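Local coordinates for leucine aminopeptidase (Legionella pneumophila, PDB 5GNE), which probably removes amino acids from the N-termini of peptides as a zinc-dependent aminopeptidase of the M28 family, at residues A138-Q143 against V211-A216; Y231-A236 against G246-D251; Q277-L282 against E296-Y301. All blocks are in the same frame, centred on the assembly; numbering follows the deposited sequence.

Along the chain the three contacts come in series, contact 1 first and contact 3 last. The mixed eight-stranded sheet ties them together. Contact 1 pairs helices 132-151 and 202-221 over one face. Contact 2 sets strand 230-235 of that sheet against helix 243-254. Contact 3 sets strand 279-282, next to the outermost strand 306-309, against helix 288-302. Centres of contacts 1 and 2 are about 14 Å apart. They touch through strand 230-235, which follows helix 202-221, and lie on its opposite faces. The centre of contact 3 lies about 24 Å and 25 Å from theirs, and it touches neither. Zinc ligands such as H191 sit at strand ends of this sheet.

Contact 1 of 3, residues A138-Q143 against V211-A216; sequences AQWFKQ and VELEMA
In F141 and W140 the first torsion sets CG anti to the backbone N (chi1 177° in F141). The bonds from CA to CB run alongside helix segment 211-216, but the far ends of both rings reach it. L213 answers from the other helix with its CB pointing toward them. The F141 ring and the L213 side chain lie side by side and run opposite ways, and CE2 of F141 comes to 3.9 Å from CG of L213. CD1 of L213 reaches both rings: it lies 3.9 Å from CZ3 of W140 and 4.1 Å from CD2 of F141.

The two helix segments run nearly parallel, 18° apart. Their axes come no closer than 12.2 Å, so long side chains make the contact. Both helices belong to the layer on one side of the mixed sheet of the M28 peptidase fold. F141 also rests on V173 and A234 of that sheet, while W140 stacks on H120 and touches helix 111-123.

E212 adds a polar end to this apolar packing. Its chain is extended beyond CG and lies roughly perpendicular to the F141 side chain. OE2 of E212 lies 3.9 Å from CE2 of F141, with the carboxylate and ring planes 47° apart. The E212 side chain is about 12 Å from a bound zinc ion, and it also touches F232 of strand 230-235.

Contact 2 of 3, residues Y231-A236 against G246-D251; sequences YFIAYA and GYVVQD
V248 meets I233 and Y235 with a different methyl for each. Its CB points from helix segment 246-251 toward the strand, and its two branches part there. CG1 lies anti to the backbone N (chi1 173°) and goes to I233. CG2 lies beside the backbone N and goes to Y235.

The side chains of I233 and V248 overlap flank to flank, each heading toward the other's backbone. I233 also points toward the helix. Its chain is extended at the second torsion (chi2 179°), which carries the terminal methyl outward. CD1 of I233 thus comes to 4.0 Å from CG1 of V248.

Y235 presents a ring edge. CG2 of V248 sits near the ring plane, 4.2 Å from CD1 of Y235, and so packs against the rim and not over a face. A hydrogen bond between the Y235 OH and NE1 of W321 anchors the far end of the ring, while the methyl packs at the near edge. All three residues are buried. The Y235 side chain is about 4 Å from that of the zinc ligand H191.

Strand 230-235 lies between strands 170-177 and 185-191. V248 also touches S172. Helix 243-254 thus packs on one face of strand 230-235 in the mixed sheet of the M28 zinc-peptidase fold, with Y235 at the C-terminal end of the strand beside H191.

Contact 3 of 3, residues Q277-L282 against E296-Y301; sequences QTIWLL and ELLTRY
L298 is the residue of helix segment 296-301 that reaches I279 and L281 on the strand. Just before it, L297 turns to another neighbour, L364 of helix 355-373.

The CB of L298 points toward the strand. Its CG is anti to the carbonyl carbon (chi1 -83°), and beyond it the two methyls divide the work. CD1 of L298 lies 4.0 Å from both CB and CG2 of I279. CD2 of L298 lies 4.0 Å from CD1 of I279. The leucine end therefore spans the isoleucine from its branch point to its tip, and the two side chains are set nearly perpendicular. CD1 of L298 also comes to 4.3 Å from CD2 of L281. I279 and L281 are two apart on the strand and both point toward the helix, while W280 between them points away. L298 touches V306 of the neighbouring strand as well.

Further along, Y301 carries its ring off toward helix 99-106, and its OH is hydrogen-bonded to OE2 of E371.

Strand 279-282 pairs in parallel with strand 306-309 through backbone hydrogen bonds. With helix 288-302 as the connection, the three elements form a beta-alpha-beta unit at the edge of the sheet, and L298 packs the crossover helix onto its first strand.

Contact 1 of 3, residues A138-Q143 against V211-A216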
loop_
_atom_site.group_PDB
_atom_site.type_symbol
_atom_site.label_atom_id
_atom_site.label_comp_id
_atom_site.label_asym_id
_atom_site.label_seq_id
_atom_site.Cartn_x
_atom_site.Cartn_y
_atom_site.Cartn_z
ATOM N N ALA A 138 -10.310 8.654 5.603
ATOM C CA ALA A 138 -10.832 7.739 4.600
ATOM C C ALA A 138 -11.978 8.402 3.852
ATOM O O ALA A 138 -12.022 8.370 2.625
ATOM C CB ALA A 138 -11.275 6.436 5.238
ATOM N N GLN A 139 -12.899 9.016 4.588
ATOM C CA GLN A 139 -14.033 9.690 3.947
ATOM C C GLN A 139 -13.573 10.808 3.041
ATOM O O GLN A 139 -14.100 10.989 1.946
ATOM C CB GLN A 139 -15.022 10.223 4.984
ATOM C CG GLN A 139 -15.645 9.115 5.785
ATOM C CD GLN A 139 -16.442 9.607 6.954
ATOM O OE1 GLN A 139 -16.077 10.581 7.610
ATOM N NE2 GLN A 139 -17.549 8.930 7.232
ATOM N N TRP A 140 -12.605 11.572 3.519
ATOM C CA TRP A 140 -11.979 12.618 2.724
ATOM C C TRP A 140 -11.486 12.094 1.364
ATOM O O TRP A 140 -11.796 12.649 0.308
ATOM C CB TRP A 140 -10.838 13.250 3.518
ATOM C CG TRP A 140 -10.224 14.409 2.832
ATOM C CD1 TRP A 140 -10.696 15.693 2.809
ATOM C CD2 TRP A 140 -9.009 14.412 2.078
ATOM N NE1 TRP A 140 -9.853 16.490 2.083
ATOM C CE2 TRP A 140 -8.813 15.732 1.614
ATOM C CE3 TRP A 140 -8.068 13.429 1.744
ATOM C CZ2 TRP A 140 -7.712 16.100 0.838
ATOM C CZ3 TRP A 140 -6.975 13.791 0.962
ATOM C CH2 TRP A 140 -6.809 15.116 0.516
ATOM N N PHE A 141 -10.711 11.021 1.410
ATOM C CA PHE A 141 -10.131 10.444 0.217
ATOM C C PHE A 141 -11.200 10.099 -0.801
ATOM O O PHE A 141 -11.079 10.447 -1.977
ATOM C CB PHE A 141 -9.329 9.188 0.583
ATOM C CG PHE A 141 -8.733 8.475 -0.593
ATOM C CD1 PHE A 141 -9.447 7.480 -1.250
ATOM C CD2 PHE A 141 -7.451 8.779 -1.018
ATOM C CE1 PHE A 141 -8.911 6.812 -2.333
ATOM C CE2 PHE A 141 -6.881 8.115 -2.087
ATOM C CZ PHE A 141 -7.618 7.122 -2.758
ATOM N N LYS A 142 -12.270 9.457 -0.329
ATOM C CA LYS A 142 -13.357 9.018 -1.206
ATOM C C LYS A 142 -13.949 10.226 -1.905
ATOM O O LYS A 142 -14.189 10.227 -3.113
ATOM C CB LYS A 142 -14.442 8.269 -0.423
ATOM C CG LYS A 142 -15.417 7.517 -1.339
ATOM C CD LYS A 142 -16.703 7.080 -0.647
ATOM C CE LYS A 142 -17.621 6.359 -1.628
ATOM N NZ LYS A 142 -18.323 7.316 -2.545
ATOM N N GLN A 143 -14.201 11.251 -1.120
ATOM C CA GLN A 143 -14.814 12.461 -1.631
ATOM C C GLN A 143 -13.886 13.202 -2.597
ATOM O O GLN A 143 -14.361 13.797 -3.567
ATOM C CB GLN A 143 -15.240 13.334 -0.459
ATOM C CG GLN A 143 -15.364 14.789 -0.758
ATOM C CD GLN A 143 -15.519 15.571 0.513
ATOM O OE1 GLN A 143 -16.521 15.435 1.215
ATOM N NE2 GLN A 143 -14.505 16.360 0.853
ATOM N N VAL A 211 0.593 10.911 -3.822
ATOM C CA VAL A 211 1.089 10.548 -5.139
ATOM C C VAL A 211 0.014 9.914 -6.009
ATOM O O VAL A 211 -0.130 10.261 -7.180
ATOM C CB VAL A 211 2.302 9.622 -5.021
ATOM C CG1 VAL A 211 2.632 8.941 -6.363
ATOM C CG2 VAL A 211 3.501 10.444 -4.490
ATOM N N GLU A 212 -0.764 9.006 -5.440
ATOM C CA GLU A 212 -1.776 8.322 -6.233
ATOM C C GLU A 212 -2.959 9.228 -6.485
ATOM O O GLU A 212 -3.630 9.082 -7.522
ATOM C CB GLU A 212 -2.206 6.992 -5.584
ATOM C CG GLU A 212 -3.049 7.082 -4.335
ATOM C CD GLU A 212 -3.567 5.709 -3.887
ATOM O OE1 GLU A 212 -3.578 4.750 -4.696
ATOM O OE2 GLU A 212 -3.927 5.577 -2.702
ATOM N N LEU A 213 -3.229 10.150 -5.565
ATOM C CA LEU A 213 -4.309 11.116 -5.794
ATOM C C LEU A 213 -3.980 11.993 -6.983
ATOM O O LEU A 213 -4.827 12.195 -7.849
ATOM C CB LEU A 213 -4.561 11.982 -4.565
ATOM C CG LEU A 213 -5.779 11.507 -3.770
ATOM C CD1 LEU A 213 -5.917 12.301 -2.497
ATOM C CD2 LEU A 213 -7.070 11.599 -4.605
ATOM N N GLU A 214 -2.735 12.455 -7.067
ATOM C CA GLU A 214 -2.293 13.198 -8.252
ATOM C C GLU A 214 -2.346 12.351 -9.537
ATOM O O GLU A 214 -2.707 12.848 -10.619
ATOM C CB GLU A 214 -0.886 13.768 -8.043
ATOM C CG GLU A 214 -0.369 14.645 -9.193
ATOM C CD GLU A 214 -1.297 15.807 -9.576
ATOM O OE1 GLU A 214 -2.193 16.172 -8.781
ATOM O OE2 GLU A 214 -1.111 16.373 -10.678
ATOM N N MET A 215 -1.934 11.098 -9.435
ATOM C CA MET A 215 -2.036 10.181 -10.574
ATOM C C MET A 215 -3.471 10.113 -11.090
ATOM O O MET A 215 -3.727 10.286 -12.291
ATOM C CB MET A 215 -1.553 8.806 -10.174
ATOM C CG MET A 215 -0.031 8.713 -10.139
ATOM S SD MET A 215 0.411 7.229 -9.231
ATOM C CE MET A 215 -0.272 6.009 -10.353
ATOM N N ALA A 216 -4.412 9.949 -10.163
ATOM C CA ALA A 216 -5.841 9.925 -10.503
ATOM C C ALA A 216 -6.266 11.219 -11.174
ATOM O O ALA A 216 -7.019 11.212 -12.140
ATOM C CB ALA A 216 -6.701 9.667 -9.263
#

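Contact 2 of 3, residues Y231-A236 against G246-D251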
loop_
_atom_site.group_PDB
_atom_site.type_symbol
_atom_site.label_atom_id
_atom_site.label_comp_id
_atom_site.label_asym_id
_atom_site.label_seq_id
_atom_site.Cartn_x
_atom_site.Cartn_y
_atom_site.Cartn_z
ATOM N N TYR A 231 -7.562 1.092 -10.809
ATOM C CA TYR A 231 -8.028 1.287 -9.447
ATOM C C TYR A 231 -7.084 2.154 -8.642
ATOM O O TYR A 231 -5.841 2.043 -8.731
ATOM C CB TYR A 231 -8.205 -0.059 -8.722
ATOM C CG TYR A 231 -9.398 -0.859 -9.168
ATOM C CD1 TYR A 231 -9.338 -1.671 -10.296
ATOM C CD2 TYR A 231 -10.584 -0.824 -8.437
ATOM C CE1 TYR A 231 -10.453 -2.413 -10.707
ATOM C CE2 TYR A 231 -11.694 -1.562 -8.836
ATOM C CZ TYR A 231 -11.617 -2.350 -9.975
ATOM O OH TYR A 231 -12.705 -3.082 -10.374
ATOM N N PHE A 232 -7.666 3.013 -7.831
ATOM C CA PHE A 232 -6.863 3.721 -6.863
ATOM C C PHE A 232 -7.430 3.395 -5.498
ATOM O O PHE A 232 -8.628 3.537 -5.278
ATOM C CB PHE A 232 -6.857 5.217 -7.125
ATOM C CG PHE A 232 -6.307 5.588 -8.476
ATOM C CD1 PHE A 232 -7.140 5.618 -9.591
ATOM C CD2 PHE A 232 -4.970 5.915 -8.634
ATOM C CE1 PHE A 232 -6.641 5.958 -10.838
ATOM C CE2 PHE A 232 -4.466 6.251 -9.867
ATOM C CZ PHE A 232 -5.300 6.278 -10.973
ATOM N N ILE A 233 -6.571 2.913 -4.605
ATOM C CA ILE A 233 -6.995 2.416 -3.318
ATOM C C ILE A 233 -6.299 3.058 -2.122
ATOM O O ILE A 233 -5.086 3.250 -2.100
ATOM C CB ILE A 233 -6.809 0.880 -3.232
ATOM C CG1 ILE A 233 -7.510 0.201 -4.421
ATOM C CG2 ILE A 233 -7.419 0.360 -1.970
ATOM C CD1 ILE A 233 -7.376 -1.276 -4.471
ATOM N N ALA A 234 -7.103 3.414 -1.134
ATOM C CA ALA A 234 -6.631 3.817 0.191
ATOM C C ALA A 234 -6.903 2.727 1.248
ATOM O O ALA A 234 -8.056 2.539 1.683
ATOM C CB ALA A 234 -7.293 5.128 0.594
ATOM N N TYR A 235 -5.867 1.985 1.622
ATOM C CA TYR A 235 -6.008 0.919 2.605
ATOM C C TYR A 235 -6.173 1.454 4.012
ATOM O O TYR A 235 -5.399 2.298 4.474
ATOM C CB TYR A 235 -4.791 -0.031 2.582
ATOM C CG TYR A 235 -4.456 -0.580 1.213
ATOM C CD1 TYR A 235 -5.323 -1.444 0.574
ATOM C CD2 TYR A 235 -3.291 -0.208 0.548
ATOM C CE1 TYR A 235 -5.032 -1.957 -0.687
ATOM C CE2 TYR A 235 -2.993 -0.720 -0.712
ATOM C CZ TYR A 235 -3.861 -1.598 -1.322
ATOM O OH TYR A 235 -3.574 -2.105 -2.570
ATOM N N ALA A 236 -7.168 0.924 4.711
ATOM C CA ALA A 236 -7.287 1.162 6.147
ATOM C C ALA A 236 -6.279 0.287 6.896
ATOM O O ALA A 236 -5.804 -0.696 6.368
ATOM C CB ALA A 236 -8.685 0.853 6.604
ATOM N N GLY A 246 -5.894 -6.702 3.380
ATOM C CA GLY A 246 -6.412 -8.054 3.515
ATOM C C GLY A 246 -7.848 -8.119 3.025
ATOM O O GLY A 246 -8.180 -8.810 2.059
ATOM N N TYR A 247 -8.708 -7.360 3.688
ATOM C CA TYR A 247 -10.106 -7.280 3.280
ATOM C C TYR A 247 -10.287 -6.830 1.838
ATOM O O TYR A 247 -11.106 -7.399 1.124
ATOM C CB TYR A 247 -10.868 -6.365 4.232
ATOM C CG TYR A 247 -11.078 -7.038 5.560
ATOM C CD1 TYR A 247 -11.775 -8.248 5.629
ATOM C CD2 TYR A 247 -10.589 -6.493 6.736
ATOM C CE1 TYR A 247 -11.984 -8.885 6.836
ATOM C CE2 TYR A 247 -10.795 -7.124 7.945
ATOM C CZ TYR A 247 -11.495 -8.322 7.986
ATOM O OH TYR A 247 -11.709 -8.960 9.179
ATOM N N VAL A 248 -9.522 -5.826 1.406
ATOM C CA VAL A 248 -9.649 -5.367 0.027
ATOM C C VAL A 248 -9.319 -6.489 -0.982
ATOM O O VAL A 248 -10.024 -6.658 -1.988
ATOM C CB VAL A 248 -8.779 -4.133 -0.244
ATOM C CG1 VAL A 248 -8.802 -3.792 -1.717
ATOM C CG2 VAL A 248 -9.282 -2.953 0.568
ATOM N N VAL A 249 -8.239 -7.225 -0.756
ATOM C CA VAL A 249 -7.874 -8.289 -1.682
ATOM C C VAL A 249 -8.950 -9.380 -1.712
ATOM O O VAL A 249 -9.339 -9.879 -2.785
ATOM C CB VAL A 249 -6.506 -8.912 -1.334
ATOM C CG1 VAL A 249 -6.219 -10.033 -2.283
ATOM C CG2 VAL A 249 -5.426 -7.848 -1.477
ATOM N N GLN A 250 -9.460 -9.716 -0.537
ATOM C CA GLN A 250 -10.570 -10.647 -0.438
ATOM C C GLN A 250 -11.789 -10.109 -1.217
ATOM O O GLN A 250 -12.478 -10.879 -1.899
ATOM C CB GLN A 250 -10.914 -10.915 1.034
ATOM C CG GLN A 250 -9.787 -11.633 1.772
ATOM C CD GLN A 250 -9.434 -12.991 1.156
ATOM O OE1 GLN A 250 -10.300 -13.857 0.992
ATOM N NE2 GLN A 250 -8.158 -13.182 0.820
ATOM N N ASP A 251 -12.043 -8.807 -1.130
ATOM C CA ASP A 251 -13.171 -8.220 -1.858
ATOM C C ASP A 251 -12.982 -8.330 -3.378
ATOM O O ASP A 251 -13.932 -8.651 -4.106
ATOM C CB ASP A 251 -13.363 -6.760 -1.453
ATOM C CG ASP A 251 -14.631 -6.153 -2.029
ATOM O OD1 ASP A 251 -15.713 -6.466 -1.485
ATOM O OD2 ASP A 251 -14.558 -5.341 -2.983
#

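Contact 3 of 3, residues Q277-L282 against E296-Y301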
loop_
_atom_site.group_PDB
_atom_site.type_symbol
_atom_site.label_atom_id
_atom_site.label_comp_id
_atom_site.label_asym_id
_atom_site.label_seq_id
_atom_site.Cartn_x
_atom_site.Cartn_y
_atom_site.Cartn_z
ATOM N N GLN A 277 17.911 11.473 -5.063
ATOM C CA GLN A 277 17.158 11.068 -6.291
ATOM C C GLN A 277 17.118 9.605 -6.719
ATOM O O GLN A 277 16.428 9.280 -7.670
ATOM C CB GLN A 277 17.640 11.899 -7.491
ATOM C CG GLN A 277 16.594 12.625 -8.295
ATOM C CD GLN A 277 17.153 13.759 -9.103
ATOM O OE1 GLN A 277 16.590 14.133 -10.150
ATOM N NE2 GLN A 277 18.028 14.525 -8.449
ATOM N N THR A 278 17.789 8.714 -6.008
ATOM C CA THR A 278 17.628 7.280 -6.268
ATOM C C THR A 278 16.259 6.796 -5.811
ATOM O O THR A 278 15.780 7.193 -4.758
ATOM C CB THR A 278 18.729 6.424 -5.562
ATOM O OG1 THR A 278 20.034 6.838 -6.010
ATOM C CG2 THR A 278 18.540 4.953 -5.881
ATOM N N ILE A 279 15.605 5.975 -6.621
ATOM C CA ILE A 279 14.415 5.280 -6.141
ATOM C C ILE A 279 14.707 3.776 -6.035
ATOM O O ILE A 279 15.310 3.179 -6.923
ATOM C CB ILE A 279 13.205 5.569 -7.033
ATOM C CG1 ILE A 279 12.857 7.059 -6.905
ATOM C CG2 ILE A 279 12.016 4.718 -6.615
ATOM C CD1 ILE A 279 11.698 7.545 -7.776
ATOM N N TRP A 280 14.270 3.174 -4.937
ATOM C CA TRP A 280 14.583 1.778 -4.642
ATOM C C TRP A 280 13.381 0.862 -4.884
ATOM O O TRP A 280 12.264 1.157 -4.465
ATOM C CB TRP A 280 15.061 1.649 -3.185
ATOM C CG TRP A 280 16.452 2.175 -2.956
ATOM C CD1 TRP A 280 17.611 1.493 -3.107
ATOM C CD2 TRP A 280 16.818 3.520 -2.591
ATOM N NE1 TRP A 280 18.685 2.313 -2.825
ATOM C CE2 TRP A 280 18.223 3.563 -2.523
ATOM C CE3 TRP A 280 16.093 4.681 -2.318
ATOM C CZ2 TRP A 280 18.920 4.725 -2.171
ATOM C CZ3 TRP A 280 16.789 5.841 -1.978
ATOM C CH2 TRP A 280 18.185 5.850 -1.906
ATOM N N LEU A 281 13.635 -0.258 -5.554
ATOM C CA LEU A 281 12.625 -1.273 -5.791
ATOM C C LEU A 281 12.845 -2.410 -4.824
ATOM O O LEU A 281 13.998 -2.747 -4.522
ATOM C CB LEU A 281 12.708 -1.796 -7.226
ATOM C CG LEU A 281 12.510 -0.740 -8.314
ATOM C CD1 LEU A 281 12.633 -1.358 -9.691
ATOM C CD2 LEU A 281 11.156 -0.050 -8.145
ATOM N N LEU A 282 11.754 -3.033 -4.378
ATOM C CA LEU A 282 11.854 -4.123 -3.416
ATOM C C LEU A 282 12.000 -5.407 -4.168
ATOM O O LEU A 282 11.415 -5.548 -5.233
ATOM C CB LEU A 282 10.632 -4.178 -2.521
ATOM C CG LEU A 282 10.794 -3.296 -1.287
ATOM C CD1 LEU A 282 10.450 -1.837 -1.576
ATOM C CD2 LEU A 282 9.983 -3.849 -0.140
ATOM N N GLU A 296 12.703 -0.361 -15.720
ATOM C CA GLU A 296 12.929 0.258 -17.020
ATOM C C GLU A 296 12.090 1.516 -17.225
ATOM O O GLU A 296 12.480 2.392 -17.988
ATOM C CB GLU A 296 12.567 -0.690 -18.157
ATOM C CG GLU A 296 12.853 -2.140 -17.920
ATOM C CD GLU A 296 12.331 -3.010 -19.043
ATOM O OE1 GLU A 296 11.097 -3.063 -19.256
ATOM O OE2 GLU A 296 13.158 -3.648 -19.712
ATOM N N LEU A 297 10.979 1.636 -16.501
ATOM C CA LEU A 297 10.195 2.860 -16.568
ATOM C C LEU A 297 10.994 3.970 -15.898
ATOM O O LEU A 297 11.090 5.094 -16.415
ATOM C CB LEU A 297 8.817 2.681 -15.915
ATOM C CG LEU A 297 7.781 1.681 -16.495
ATOM C CD1 LEU A 297 6.612 1.565 -15.534
ATOM C CD2 LEU A 297 7.267 2.032 -17.883
ATOM N N LEU A 298 11.620 3.633 -14.773
ATOM C CA LEU A 298 12.434 4.611 -14.052
ATOM C C LEU A 298 13.599 5.109 -14.905
ATOM O O LEU A 298 13.858 6.315 -15.002
ATOM C CB LEU A 298 12.957 4.012 -12.748
ATOM C CG LEU A 298 12.005 4.035 -11.543
ATOM C CD1 LEU A 298 12.644 3.406 -10.315
ATOM C CD2 LEU A 298 11.561 5.460 -11.242
ATOM N N THR A 299 14.300 4.181 -15.532
ATOM C CA THR A 299 15.419 4.558 -16.365
ATOM C C THR A 299 14.963 5.301 -17.625
ATOM O O THR A 299 15.461 6.399 -17.924
ATOM C CB THR A 299 16.266 3.329 -16.721
ATOM O OG1 THR A 299 16.938 2.894 -15.532
ATOM C CG2 THR A 299 17.319 3.687 -17.760
ATOM N N ARG A 300 14.004 4.724 -18.342
ATOM C CA ARG A 300 13.570 5.298 -19.609
ATOM C C ARG A 300 12.819 6.618 -19.456
ATOM O O ARG A 300 13.005 7.523 -20.258
ATOM C CB ARG A 300 12.697 4.306 -20.368
ATOM C CG ARG A 300 12.133 4.877 -21.638
ATOM C CD ARG A 300 12.128 3.853 -22.741
ATOM N NE ARG A 300 11.940 4.499 -24.031
ATOM C CZ ARG A 300 11.899 3.848 -25.184
ATOM N NH1 ARG A 300 12.026 2.525 -25.196
ATOM N NH2 ARG A 300 11.725 4.518 -26.321
ATOM N N TYR A 301 11.966 6.739 -18.444
ATOM C CA TYR A 301 11.094 7.917 -18.361
ATOM C C TYR A 301 11.394 8.856 -17.199
ATOM O O TYR A 301 11.489 10.067 -17.394
ATOM C CB TYR A 301 9.622 7.499 -18.278
ATOM C CG TYR A 301 9.076 6.855 -19.533
ATOM C CD1 TYR A 301 9.177 7.502 -20.758
ATOM C CD2 TYR A 301 8.408 5.632 -19.486
ATOM C CE1 TYR A 301 8.665 6.934 -21.911
ATOM C CE2 TYR A 301 7.890 5.063 -20.638
ATOM C CZ TYR A 301 8.019 5.727 -21.847
ATOM O OH TYR A 301 7.512 5.187 -23.005
#